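Local coordinates for uncharacterized protein HI_0666 (PDB 7CZO), which forms the N-terminal part of a HipA toxin and probably takes part in an unusual three-component HipBA toxin-antitoxin system, at residues L4-K9 / L88-E93. Numbering follows the deposited sequence.
Sequences LVRSGK and LLNNGE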
ATOM      1  N   LEU A   4     -11.005 -11.300   7.698  1.00134.52           N
ATOM      2  CA  LEU A   4      -9.738 -10.558   7.586  1.00132.03           C
ATOM      3  C   LEU A   4      -9.391 -10.410   6.075  1.00127.45           C
ATOM      4  O   LEU A   4     -10.115 -10.938   5.242  1.00138.14           O
ATOM      5  CB  LEU A   4      -8.648 -11.349   8.338  1.00134.88           C
ATOM      6  CG  LEU A   4      -8.752 -11.593   9.850  1.00138.38           C
ATOM      7  CD1 LEU A   4      -8.125 -12.932  10.229  1.00136.27           C
ATOM      8  CD2 LEU A   4      -8.112 -10.452  10.637  1.00135.23           C
ATOM      9  N   VAL A   5      -8.318  -9.715   5.694  1.00113.70           N
ATOM     10  CA  VAL A   5      -7.436  -9.009   6.613  1.00115.53           C
ATOM     11  C   VAL A   5      -7.449  -7.531   6.191  1.00111.49           C
ATOM     12  O   VAL A   5      -8.510  -6.888   6.213  1.00108.06           O
ATOM     13  CB  VAL A   5      -5.986  -9.632   6.702  1.00106.72           C
ATOM     14  CG1 VAL A   5      -5.440  -9.569   8.130  1.00105.77           C
ATOM     15  CG2 VAL A   5      -5.944 -11.077   6.217  1.00102.84           C
ATOM     16  N   ARG A   6      -6.307  -7.033   5.724  1.00 98.25           N
ATOM     17  CA  ARG A   6      -5.940  -5.630   5.865  1.00 83.95           C
ATOM     18  C   ARG A   6      -6.202  -4.778   4.601  1.00 73.12           C
ATOM     19  O   ARG A   6      -5.831  -5.145   3.487  1.00 70.69           O
ATOM     20  CB  ARG A   6      -4.461  -5.563   6.249  1.00 91.46           C
ATOM     21  CG  ARG A   6      -4.110  -6.185   7.588  1.00 92.26           C
ATOM     22  CD  ARG A   6      -4.458  -5.245   8.740  1.00101.30           C
ATOM     23  NE  ARG A   6      -3.334  -4.386   9.136  1.00115.51           N
ATOM     24  CZ  ARG A   6      -3.405  -3.416  10.051  1.00109.48           C
ATOM     25  NH1 ARG A   6      -4.552  -3.167  10.667  1.00109.33           N
ATOM     26  NH2 ARG A   6      -2.332  -2.684  10.343  1.00 98.45           N
ATOM     27  N   SER A   7      -6.821  -3.624   4.802  1.00 61.83           N
ATOM     28  CA  SER A   7      -7.203  -2.753   3.732  1.00 68.59           C
ATOM     29  C   SER A   7      -6.736  -1.299   4.025  1.00 67.69           C
ATOM     30  O   SER A   7      -6.791  -0.846   5.166  1.00 73.64           O
ATOM     31  CB  SER A   7      -8.724  -2.830   3.576  1.00 74.56           C
ATOM     32  OG  SER A   7      -9.186  -2.032   2.492  1.00 94.55           O
ATOM     33  N   GLY A   8      -6.288  -0.576   2.990  1.00 63.40           N
ATOM     34  CA  GLY A   8      -5.931   0.847   3.102  1.00 54.36           C
ATOM     35  C   GLY A   8      -6.507   1.636   1.946  1.00 54.08           C
ATOM     36  O   GLY A   8      -6.359   1.246   0.789  1.00 64.61           O
ATOM     37  N   LYS A   9      -7.207   2.719   2.241  1.00 53.16           N
ATOM     38  CA  LYS A   9      -7.632   3.653   1.199  1.00 59.24           C
ATOM     39  C   LYS A   9      -6.392   4.430   0.739  1.00 61.94           C
ATOM     40  O   LYS A   9      -5.568   4.856   1.547  1.00 57.26           O
ATOM     41  CB  LYS A   9      -8.658   4.652   1.733  1.00 66.39           C
ATOM     42  CG  LYS A   9     -10.123   4.271   1.627  1.00 71.86           C
ATOM     43  CD  LYS A   9     -10.954   5.159   2.572  1.00 79.07           C
ATOM     44  CE  LYS A   9     -12.253   5.691   1.956  1.00 84.76           C
ATOM     45  NZ  LYS A   9     -12.436   7.171   2.106  1.00 82.10           N
ATOM     46  N   LEU A  88       3.317   0.844   5.913  1.00 55.04           N
ATOM     47  CA  LEU A  88       2.496   1.687   5.029  1.00 57.61           C
ATOM     48  C   LEU A  88       1.202   2.097   5.710  1.00 54.62           C
ATOM     49  O   LEU A  88       0.832   3.263   5.653  1.00 52.08           O
ATOM     50  CB  LEU A  88       2.223   1.019   3.669  1.00 56.41           C
ATOM     51  CG  LEU A  88       3.546   0.869   2.900  1.00 56.75           C
ATOM     52  CD1 LEU A  88       3.331   0.102   1.612  1.00 55.93           C
ATOM     53  CD2 LEU A  88       4.201   2.224   2.662  1.00 55.75           C
ATOM     54  N   LEU A  89       0.548   1.156   6.391  1.00 56.19           N
ATOM     55  CA  LEU A  89      -0.731   1.441   7.046  1.00 56.62           C
ATOM     56  C   LEU A  89      -0.572   2.295   8.288  1.00 63.56           C
ATOM     57  O   LEU A  89      -1.380   3.182   8.518  1.00 78.48           O
ATOM     58  CB  LEU A  89      -1.432   0.159   7.419  1.00 57.66           C
ATOM     59  CG  LEU A  89      -2.044  -0.656   6.284  1.00 55.81           C
ATOM     60  CD1 LEU A  89      -2.604  -1.956   6.878  1.00 59.71           C
ATOM     61  CD2 LEU A  89      -3.141   0.143   5.626  1.00 54.50           C
ATOM     62  N   ASN A  90       0.476   2.068   9.068  1.00 60.29           N
ATOM     63  CA  ASN A  90       0.707   2.887  10.252  1.00 62.79           C
ATOM     64  C   ASN A  90       1.241   4.268  10.035  1.00 63.39           C
ATOM     65  O   ASN A  90       1.143   5.064  10.945  1.00 66.56           O
ATOM     66  CB  ASN A  90       1.672   2.207  11.199  1.00 71.26           C
ATOM     67  CG  ASN A  90       1.133   0.889  11.715  1.00 73.90           C
ATOM     68  OD1 ASN A  90      -0.095   0.708  11.833  1.00 65.70           O
ATOM     69  ND2 ASN A  90       2.049  -0.057  11.995  1.00 68.57           N
ATOM     70  N   ASN A  91       1.819   4.576   8.877  1.00 68.83           N
ATOM     71  CA  ASN A  91       2.244   5.949   8.652  1.00 69.17           C
ATOM     72  C   ASN A  91       2.628   6.404   7.267  1.00 63.72           C
ATOM     73  O   ASN A  91       3.772   6.770   7.084  1.00 64.47           O
ATOM     74  CB  ASN A  91       3.398   6.314   9.626  1.00 76.78           C
ATOM     75  CG  ASN A  91       4.332   5.177   9.906  1.00 68.87           C
ATOM     76  OD1 ASN A  91       4.455   4.249   9.145  1.00 84.15           O
ATOM     77  ND2 ASN A  91       5.024   5.275  11.004  1.00 76.61           N
ATOM     78  N   GLY A  92       1.710   6.527   6.309  1.00 66.62           N
ATOM     79  CA  GLY A  92       0.280   6.632   6.500  1.00 69.78           C
ATOM     80  C   GLY A  92      -0.200   7.972   5.909  1.00 71.97           C
ATOM     81  O   GLY A  92      -0.277   8.136   4.701  1.00 54.55           O
ATOM     82  N   GLU A  93      -0.500   8.941   6.774  1.00 76.11           N
ATOM     83  CA  GLU A  93      -0.956  10.238   6.317  1.00 87.48           C
ATOM     84  C   GLU A  93       0.227  11.165   5.917  1.00 87.64           C
ATOM     85  O   GLU A  93       0.033  12.126   5.143  1.00 84.40           O
ATOM     86  CB  GLU A  93      -1.928  10.883   7.348  1.00 91.55           C
ATOM     87  CG  GLU A  93      -3.380  10.326   7.281  1.00109.30           C
ATOM     88  CD  GLU A  93      -4.340  11.074   6.311  1.00116.39           C
ATOM     89  OE1 GLU A  93      -4.475  12.320   6.432  1.00110.45           O
ATOM     90  OE2 GLU A  93      -4.994  10.423   5.440  1.00 99.21           O
TER
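Leu89, near the end of helix 82-91, sends one methyl to the backbone of Ser7 and Gly8 and the other to Arg6. CD2 rests on the strand backbone, 3.8 Å from Gly8 CA and equally far from Ser7 O. Glycine suits this place, since with no side chain on this side the methyl can rest against its CA; the two CA atoms of Gly8 and Leu89 come within 6.6 Å. The other branch, CD1, lies over one face of the Arg6 guanidinium, 3.6 Å from Arg6 CZ. Arg6 reaches this position because its chain bends at CB-CG (chi2 -79°) and again at CG-CD (chi3 -92°), folding the planar group back across the leucine. A methyl suits the face of a guanidinium, whose N-H groups point outward in its plane, leaving the face to an apolar neighbour. Near that plane, at the edge, lies Asn90 OD1, but at 4.3 Å from Arg6 NH2 it is too distant for a direct bond. Ser7 turns its CB away from the helix, and its OG hydrogen-bonds to Glu103 and Arg21. Backbone hydrogen bonds pair Gly8 with Leu20 and Ser7 with Glu103, holding strand 7-12 between 15-22 and 98-102 in the five-stranded antiparallel sheet of the HipA N-terminal domain. Helix and sheet therefore meet here through van der Waals contact, the leucine buried and the weakly hydrated guanidinium face packed on its methyl, with the arginine partly exposed.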